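Local coordinates for protein beta-N-acetylhexosaminidase (Bacteroides fragilis, PDB 4PYS) that probably hydrolyses terminal beta-linked N-acetylhexosamine residues from glycans, as glycoside hydrolase family 20 enzymes do, at residues R81-P86 / I90-D95; Q104-W109 / L117-V122; L391-P394 / G400-Q403. All blocks are in the same frame, centred on the assembly; numbering follows the deposited sequence.

Interaction 1 of 3, residues R81-P86 / I90-D95; sequences RIRVTP and IVEAAD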
loop_
_atom_site.group_PDB
_atom_site.type_symbol
_atom_site.label_atom_id
_atom_site.label_comp_id
_atom_site.label_asym_id
_atom_site.label_seq_id
_atom_site.Cartn_x
_atom_site.Cartn_y
_atom_site.Cartn_z
ATOM N N ARG A 81 12.124 14.944 -14.364
ATOM C CA ARG A 81 13.271 14.858 -15.251
ATOM C C ARG A 81 14.490 15.216 -14.419
ATOM O O ARG A 81 14.444 16.144 -13.601
ATOM C CB ARG A 81 13.117 15.831 -16.428
ATOM C CG ARG A 81 14.270 15.799 -17.429
ATOM C CD ARG A 81 14.103 16.870 -18.510
ATOM N NE ARG A 81 12.852 16.712 -19.253
ATOM C CZ ARG A 81 11.762 17.451 -19.054
ATOM N NH1 ARG A 81 11.765 18.421 -18.146
ATOM N NH2 ARG A 81 10.663 17.228 -19.765
ATOM N N ILE A 82 15.564 14.457 -14.603
ATOM C CA ILE A 82 16.835 14.765 -13.954
ATOM C C ILE A 82 17.865 14.968 -15.041
ATOM O O ILE A 82 17.994 14.117 -15.919
ATOM C CB ILE A 82 17.321 13.602 -13.072
ATOM C CG1 ILE A 82 16.368 13.352 -11.893
ATOM C CG2 ILE A 82 18.722 13.894 -12.542
ATOM C CD1 ILE A 82 16.719 12.094 -11.067
ATOM N N ARG A 83 18.587 16.088 -15.007
ATOM C CA ARG A 83 19.747 16.259 -15.878
ATOM C C ARG A 83 20.964 16.461 -15.007
ATOM O O ARG A 83 21.027 17.424 -14.239
ATOM C CB ARG A 83 19.581 17.455 -16.819
ATOM C CG ARG A 83 18.598 17.220 -17.948
ATOM C CD ARG A 83 18.350 18.512 -18.719
ATOM N NE ARG A 83 17.404 19.370 -18.008
ATOM C CZ ARG A 83 17.268 20.669 -18.242
ATOM N NH1 ARG A 83 18.031 21.256 -19.158
ATOM N NH2 ARG A 83 16.381 21.381 -17.557
ATOM N N VAL A 84 21.915 15.536 -15.103
ATOM C CA VAL A 84 23.208 15.693 -14.442
ATOM C C VAL A 84 24.224 16.085 -15.502
ATOM O O VAL A 84 24.424 15.345 -16.466
ATOM C CB VAL A 84 23.661 14.378 -13.766
ATOM C CG1 VAL A 84 25.050 14.540 -13.147
ATOM C CG2 VAL A 84 22.658 13.940 -12.708
ATOM N N THR A 85 24.841 17.258 -15.339
ATOM C CA THR A 85 25.903 17.711 -16.231
ATOM C C THR A 85 27.184 17.778 -15.405
ATOM O O THR A 85 27.130 17.592 -14.186
ATOM C CB THR A 85 25.584 19.103 -16.833
ATOM O OG1 THR A 85 25.754 20.119 -15.834
ATOM C CG2 THR A 85 24.170 19.151 -17.376
ATOM N N PRO A 86 28.345 18.011 -16.052
ATOM C CA PRO A 86 29.566 18.156 -15.249
ATOM C C PRO A 86 29.554 19.376 -14.320
ATOM O O PRO A 86 30.425 19.477 -13.461
ATOM C CB PRO A 86 30.662 18.322 -16.308
ATOM C CG PRO A 86 30.134 17.611 -17.506
ATOM C CD PRO A 86 28.648 17.849 -17.488
ATOM N N ILE A 90 19.957 19.516 -12.582
ATOM C CA ILE A 90 18.667 20.181 -12.668
ATOM C C ILE A 90 17.595 19.132 -12.514
ATOM O O ILE A 90 17.516 18.195 -13.316
ATOM C CB ILE A 90 18.487 20.873 -14.008
ATOM C CG1 ILE A 90 19.574 21.930 -14.186
ATOM C CG2 ILE A 90 17.112 21.542 -14.092
ATOM C CD1 ILE A 90 19.607 22.497 -15.553
ATOM N N VAL A 91 16.778 19.278 -11.478
ATOM C CA VAL A 91 15.676 18.356 -11.249
ATOM C C VAL A 91 14.386 19.095 -11.547
ATOM O O VAL A 91 14.145 20.177 -11.009
ATOM C CB VAL A 91 15.627 17.872 -9.788
ATOM C CG1 VAL A 91 14.508 16.846 -9.613
ATOM C CG2 VAL A 91 16.964 17.268 -9.374
ATOM N N GLU A 92 13.561 18.520 -12.413
ATOM C CA GLU A 92 12.271 19.125 -12.731
ATOM C C GLU A 92 11.144 18.168 -12.400
ATOM O O GLU A 92 11.296 16.959 -12.562
ATOM C CB GLU A 92 12.193 19.488 -14.211
ATOM C CG GLU A 92 13.163 20.568 -14.614
ATOM C CD GLU A 92 13.264 20.692 -16.108
ATOM O OE1 GLU A 92 13.860 19.800 -16.751
ATOM O OE2 GLU A 92 12.732 21.682 -16.631
ATOM N N ALA A 93 10.012 18.713 -11.955
ATOM C CA ALA A 93 8.831 17.897 -11.671
ATOM C C ALA A 93 7.574 18.723 -11.859
ATOM O O ALA A 93 7.622 19.947 -11.788
ATOM C CB ALA A 93 8.895 17.340 -10.244
ATOM N N ALA A 94 6.437 18.074 -12.101
ATOM C CA ALA A 94 5.188 18.837 -12.195
ATOM C C ALA A 94 4.540 19.035 -10.831
ATOM O O ALA A 94 3.714 19.929 -10.651
ATOM C CB ALA A 94 4.211 18.170 -13.158
ATOM N N ASP A 95 4.912 18.197 -9.873
ATOM C CA ASP A 95 4.303 18.247 -8.542
ATOM C C ASP A 95 5.268 17.681 -7.508
ATOM O O ASP A 95 6.331 17.171 -7.857
ATOM C CB ASP A 95 2.980 17.464 -8.536
ATOM C CG ASP A 95 3.113 16.082 -9.180
ATOM O OD1 ASP A 95 4.034 15.336 -8.809
ATOM O OD2 ASP A 95 2.319 15.749 -10.084
HETATM O O HOH W 1 15.960 18.360 -15.850
#
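E92 OE1 is gripped from several sides. R81 NH1 donates to it at 2.9 Å in a salt bridge. NH1 comes from above the carboxylate plane, and OE1 lies near the plane of the R81 guanidinium. R83 NH2 makes a second salt bridge to E92 OE1 at 3.1 Å, a weak and bent hydrogen bond. A water adds a third donor at 2.7 Å from E92 OE1. The same water donates to I90 O and accepts from R83 NE, at the edge of the R83 guanidinium. It links the R83 guanidinium and the E92 carboxylate to the backbone carbonyl of I90, which probably helps hold the R83 group in place. R81 reaches the acid because its chain runs beside that of E92 and bends at chi3 (-59°). R83 comes in across E92 instead, and I90 CD1 lies over one face of its guanidinium. I90 CG2 also touches R83 NH2 at 3.5 Å.

These side chains sit on one face of an antiparallel beta hairpin, strands 80-84 and 89-93, in the family 20 domain 2. R81 with E92 and R83 with I90 are hydrogen-bonded pairs. R81 N to E92 O and E92 N to R81 O are both 2.8 Å. I82 and V91 form the non-hydrogen-bonded pair between them, and their side chains point to the other face, where helix 96-109 covers them. Two positive groups around one carboxylate oxygen would probably favour the ionised acid, though R81 NH1 is shared with a second acid, D72, in a further salt bridge. A glycerol, probably from the crystallisation liquor, also hydrogen-bonds E92 OE1.

Interaction 2 of 3, residues Q104-W109 / L117-V122; sequences QSLRQW and LIFPCV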
loop_
_atom_site.group_PDB
_atom_site.type_symbol
_atom_site.label_atom_id
_atom_site.label_comp_id
_atom_site.label_asym_id
_atom_site.label_seq_id
_atom_site.Cartn_x
_atom_site.Cartn_y
_atom_site.Cartn_z
ATOM N N GLN A 104 14.342 9.554 -5.086
ATOM C CA GLN A 104 14.552 8.110 -4.994
ATOM C C GLN A 104 15.488 7.632 -6.111
ATOM O O GLN A 104 16.316 6.753 -5.900
ATOM C CB GLN A 104 13.220 7.348 -5.065
ATOM C CG GLN A 104 12.266 7.613 -3.908
ATOM C CD GLN A 104 12.792 7.114 -2.566
ATOM O OE1 GLN A 104 13.894 6.557 -2.470
ATOM N NE2 GLN A 104 11.992 7.305 -1.523
ATOM N N SER A 105 15.361 8.206 -7.303
ATOM C CA SER A 105 16.288 7.847 -8.379
ATOM C C SER A 105 17.724 8.316 -8.099
ATOM O O SER A 105 18.679 7.579 -8.362
ATOM C CB SER A 105 15.795 8.367 -9.736
ATOM O OG SER A 105 14.641 7.647 -10.145
ATOM N N LEU A 106 17.878 9.529 -7.574
ATOM C CA LEU A 106 19.209 10.043 -7.242
ATOM C C LEU A 106 19.887 9.150 -6.205
ATOM O O LEU A 106 21.100 8.927 -6.264
ATOM C CB LEU A 106 19.131 11.490 -6.728
ATOM C CG LEU A 106 18.864 12.579 -7.770
ATOM C CD1 LEU A 106 18.626 13.929 -7.091
ATOM C CD2 LEU A 106 20.028 12.677 -8.750
ATOM N N ARG A 107 19.110 8.635 -5.250
ATOM C CA ARG A 107 19.648 7.713 -4.243
ATOM C C ARG A 107 20.354 6.532 -4.886
ATOM O O ARG A 107 21.435 6.128 -4.448
ATOM C CB ARG A 107 18.518 7.132 -3.394
ATOM C CG ARG A 107 17.990 8.011 -2.308
ATOM C CD ARG A 107 16.875 7.259 -1.576
ATOM N NE ARG A 107 17.371 6.231 -0.658
ATOM C CZ ARG A 107 16.573 5.389 -0.001
ATOM N NH1 ARG A 107 15.260 5.450 -0.187
ATOM N NH2 ARG A 107 17.080 4.496 0.839
ATOM N N GLN A 108 19.721 5.964 -5.913
ATOM C CA GLN A 108 20.262 4.794 -6.595
ATOM C C GLN A 108 21.278 5.139 -7.675
ATOM O O GLN A 108 22.063 4.285 -8.079
ATOM C CB GLN A 108 19.126 3.965 -7.201
ATOM C CG GLN A 108 18.254 3.329 -6.137
ATOM C CD GLN A 108 17.207 2.399 -6.705
ATOM O OE1 GLN A 108 17.459 1.670 -7.667
ATOM N NE2 GLN A 108 16.024 2.416 -6.112
ATOM N N TRP A 109 21.268 6.384 -8.140
ATOM C CA TRP A 109 22.154 6.782 -9.220
ATOM C C TRP A 109 23.546 7.154 -8.695
ATOM O O TRP A 109 24.534 7.045 -9.414
ATOM C CB TRP A 109 21.528 7.937 -10.022
ATOM C CG TRP A 109 22.218 8.199 -11.328
ATOM C CD1 TRP A 109 22.968 9.293 -11.661
ATOM C CD2 TRP A 109 22.214 7.347 -12.482
ATOM N NE1 TRP A 109 23.436 9.169 -12.950
ATOM C CE2 TRP A 109 22.991 7.979 -13.471
ATOM C CE3 TRP A 109 21.632 6.106 -12.770
ATOM C CZ2 TRP A 109 23.200 7.407 -14.739
ATOM C CZ3 TRP A 109 21.838 5.543 -14.023
ATOM C CH2 TRP A 109 22.616 6.190 -14.990
ATOM N N LEU A 117 28.680 12.535 -2.840
ATOM C CA LEU A 117 27.870 12.036 -3.939
ATOM C C LEU A 117 28.643 12.075 -5.253
ATOM O O LEU A 117 29.409 13.007 -5.508
ATOM C CB LEU A 117 26.594 12.867 -4.059
ATOM C CG LEU A 117 25.653 12.865 -2.854
ATOM C CD1 LEU A 117 24.556 13.879 -3.063
ATOM C CD2 LEU A 117 25.053 11.490 -2.651
ATOM N N ILE A 118 28.458 11.045 -6.072
ATOM C CA ILE A 118 29.062 11.003 -7.399
ATOM C C ILE A 118 27.991 10.556 -8.368
ATOM O O ILE A 118 27.458 9.447 -8.240
ATOM C CB ILE A 118 30.242 10.025 -7.475
ATOM C CG1 ILE A 118 31.372 10.476 -6.549
ATOM C CG2 ILE A 118 30.753 9.925 -8.908
ATOM C CD1 ILE A 118 32.635 9.666 -6.696
ATOM N N PHE A 119 27.666 11.427 -9.320
ATOM C CA PHE A 119 26.583 11.161 -10.260
ATOM C C PHE A 119 27.088 11.157 -11.693
ATOM O O PHE A 119 27.537 12.189 -12.196
ATOM C CB PHE A 119 25.499 12.230 -10.145
ATOM C CG PHE A 119 24.776 12.235 -8.828
ATOM C CD1 PHE A 119 23.978 11.162 -8.455
ATOM C CD2 PHE A 119 24.871 13.326 -7.977
ATOM C CE1 PHE A 119 23.299 11.172 -7.245
ATOM C CE2 PHE A 119 24.191 13.349 -6.768
ATOM C CZ PHE A 119 23.404 12.273 -6.402
ATOM N N PRO A 120 27.010 9.999 -12.364
ATOM C CA PRO A 120 27.396 9.985 -13.782
ATOM C C PRO A 120 26.466 10.892 -14.562
ATOM O O PRO A 120 25.278 10.958 -14.242
ATOM C CB PRO A 120 27.183 8.523 -14.191
ATOM C CG PRO A 120 27.334 7.743 -12.893
ATOM C CD PRO A 120 26.733 8.647 -11.839
ATOM N N CYS A 121 26.987 11.607 -15.547
ATOM C CA CYS A 121 26.143 12.511 -16.317
ATOM C C CYS A 121 25.056 11.730 -17.046
ATOM O O CYS A 121 25.283 10.605 -17.506
ATOM C CB CYS A 121 26.986 13.343 -17.279
ATOM S SG CYS A 121 28.128 14.439 -16.403
ATOM N N VAL A 122 23.868 12.319 -17.130
ATOM C CA VAL A 122 22.698 11.580 -17.590
ATOM C C VAL A 122 21.520 12.525 -17.778
ATOM O O VAL A 122 21.481 13.612 -17.196
ATOM C CB VAL A 122 22.313 10.483 -16.560
ATOM C CG1 VAL A 122 21.677 11.100 -15.318
ATOM C CG2 VAL A 122 21.370 9.451 -17.173
#
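W109 NE1 donates to P120 O at 2.9 Å, and the N-H points almost straight at the oxygen (172°). The oxygen lies in the indole plane, at the ring edge. P120 CD lies off the indole plane, 3.5 Å from W109 NE1. The V122 side chain points against that of W109; its methyls lie on the side of the indole plane opposite P120 CD. V122 CG1 touches W109 NE1 at 3.5 Å, and V122 CG2 lies 3.7 Å from W109 CZ2. F119 CD1 comes to W109 CD1 at 3.8 Å, near the indole plane.

The F119 ring also turns to L106. L106 CD2 sits over one face in a CH-pi contact, 4.2 Å from the ring centroid. L106 O approaches the edge of this ring, 3.3 Å from F119 CE1. W109 CG is anti to the backbone N (chi1 -167°), which turns the indole toward strand 117-122.

The axes of helix segment 104-109 and strand segment 117-122 run nearly at right angles (96°), 8.8 Å apart at their closest. The helix packs on the sheet of the family 20 domain 2. I82 of strand 80-84 touches L106, while V84 touches F119 and V122. R20 of strand 17-21 packs on W109 and P120. The touching residues are buried, and the carbonyl of P120 satisfies the indole N-H there; this bond and the flanking side chains together hold the ring's orientation.

Interaction 3 of 3, residues L391-P394 / G400-Q403; sequences LNFP and GYTQ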
loop_
_atom_site.group_PDB
_atom_site.type_symbol
_atom_site.label_atom_id
_atom_site.label_comp_id
_atom_site.label_asym_id
_atom_site.label_seq_id
_atom_site.Cartn_x
_atom_site.Cartn_y
_atom_site.Cartn_z
ATOM N N LEU A 391 2.276 -11.506 -1.296
ATOM C CA LEU A 391 3.646 -11.857 -0.924
ATOM C C LEU A 391 3.716 -12.745 0.308
ATOM O O LEU A 391 4.777 -13.295 0.624
ATOM C CB LEU A 391 4.459 -10.570 -0.722
ATOM C CG LEU A 391 4.516 -9.713 -1.984
ATOM C CD1 LEU A 391 4.950 -8.287 -1.644
ATOM C CD2 LEU A 391 5.464 -10.340 -2.994
ATOM N N ASN A 392 2.597 -12.887 1.022
ATOM C CA ASN A 392 2.539 -13.873 2.095
ATOM C C ASN A 392 2.568 -15.314 1.574
ATOM O O ASN A 392 2.862 -16.247 2.331
ATOM C CB ASN A 392 1.306 -13.645 2.990
ATOM C CG ASN A 392 0.041 -13.455 2.189
ATOM O OD1 ASN A 392 -0.090 -12.480 1.441
ATOM N ND2 ASN A 392 -0.911 -14.375 2.348
ATOM N N PHE A 393 2.263 -15.516 0.295
ATOM C CA PHE A 393 2.397 -16.859 -0.275
ATOM C C PHE A 393 3.898 -17.112 -0.348
ATOM O O PHE A 393 4.625 -16.338 -0.978
ATOM C CB PHE A 393 1.828 -16.936 -1.699
ATOM C CG PHE A 393 0.315 -16.915 -1.774
ATOM C CD1 PHE A 393 -0.455 -16.490 -0.695
ATOM C CD2 PHE A 393 -0.330 -17.316 -2.939
ATOM C CE1 PHE A 393 -1.858 -16.469 -0.779
ATOM C CE2 PHE A 393 -1.723 -17.304 -3.034
ATOM C CZ PHE A 393 -2.488 -16.879 -1.949
ATOM N N PRO A 394 4.372 -18.175 0.304
ATOM C CA PRO A 394 5.812 -18.460 0.286
ATOM C C PRO A 394 6.212 -19.117 -1.033
ATOM O O PRO A 394 5.342 -19.356 -1.861
ATOM C CB PRO A 394 5.985 -19.433 1.452
ATOM C CG PRO A 394 4.650 -20.140 1.562
ATOM C CD PRO A 394 3.619 -19.102 1.175
ATOM N N GLY A 400 -0.272 -23.211 6.742
ATOM C CA GLY A 400 -1.527 -23.195 6.008
ATOM C C GLY A 400 -1.381 -22.977 4.509
ATOM O O GLY A 400 -2.346 -23.144 3.759
ATOM N N TYR A 401 -0.185 -22.600 4.067
ATOM C CA TYR A 401 0.069 -22.424 2.640
ATOM C C TYR A 401 0.557 -23.730 1.996
ATOM O O TYR A 401 1.703 -24.144 2.192
ATOM C CB TYR A 401 1.078 -21.287 2.417
ATOM C CG TYR A 401 0.612 -19.962 2.971
ATOM C CD1 TYR A 401 -0.151 -19.102 2.202
ATOM C CD2 TYR A 401 0.930 -19.577 4.272
ATOM C CE1 TYR A 401 -0.584 -17.892 2.704
ATOM C CE2 TYR A 401 0.497 -18.371 4.787
ATOM C CZ TYR A 401 -0.266 -17.537 4.002
ATOM O OH TYR A 401 -0.699 -16.328 4.504
ATOM N N THR A 402 -0.322 -24.391 1.245
ATOM C CA THR A 402 0.070 -25.590 0.503
ATOM C C THR A 402 0.711 -25.166 -0.811
ATOM O O THR A 402 0.884 -23.978 -1.063
ATOM C CB THR A 402 -1.136 -26.494 0.179
ATOM O OG1 THR A 402 -2.038 -25.801 -0.694
ATOM C CG2 THR A 402 -1.868 -26.888 1.446
ATOM N N GLN A 403 1.052 -26.139 -1.649
ATOM C CA GLN A 403 1.631 -25.856 -2.962
ATOM C C GLN A 403 0.788 -24.871 -3.770
ATOM O O GLN A 403 1.317 -24.026 -4.499
ATOM C CB GLN A 403 1.783 -27.164 -3.742
ATOM C CG GLN A 403 2.488 -26.990 -5.068
ATOM C CD GLN A 403 3.906 -26.471 -4.900
ATOM O OE1 GLN A 403 4.621 -26.877 -3.980
ATOM N NE2 GLN A 403 4.320 -25.570 -5.785
#
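N392 meets Y401 through its amide. N392 ND2 donates to Y401 OH at 2.9 Å, fairly straight (164°), and the hydroxyl lies in the amide plane. Amide and phenol planes are steeply turned, 70° apart. N392 CG stands between the backbone N and the carbonyl carbon (chi1 48°), which swings the amide to the phenol end. N392 OD1 takes a weak hydrogen bond from W436 N, which with the ND2 bond helps set the amide's orientation. The backbone N392 O lies over one face of the Y401 ring, toward its rim.

F393 follows. Its CD1 touches Y401 CE1 at 3.7 Å. The two rings meet obliquely, with centroids 5.8 Å apart. P394 then closes the row, its CD 3.6 Å from Y401 CB. Y401 is thus touched from its CB to its hydroxyl by three successive residues.

Both segments belong to the loop between helices 386-389 and 409-415 in the family 20 catalytic domain. R453 NH1 donates to F393 O, and D439 accepts from G400 N. A glycerol, probably from the crystallisation liquor, also takes a hydrogen bond from N392 ND2. The amide bond satisfies the buried phenol oxygen, while F393 and P394 hold the ring and CB by apolar contact.

Interactions 1 and 2 are neighbours in the family 20 domain 2, with centres about 11 Å apart. Strands 80-84 and 117-126 pair in the same sheet, and V84 N lies 2.9 Å from V122 O, a probable hydrogen bond. Strand 89-93 of interaction 1 leads into helix 96-109 of interaction 2. Helix and hairpin therefore share one core. Interaction 3 belongs to the catalytic domain instead. Its centre is about 42 Å from that of interaction 1 and about 37 Å from that of interaction 2, and it touches neither. The zinc site of C242, C260, C301 and C304 includes no residue of the three contacts.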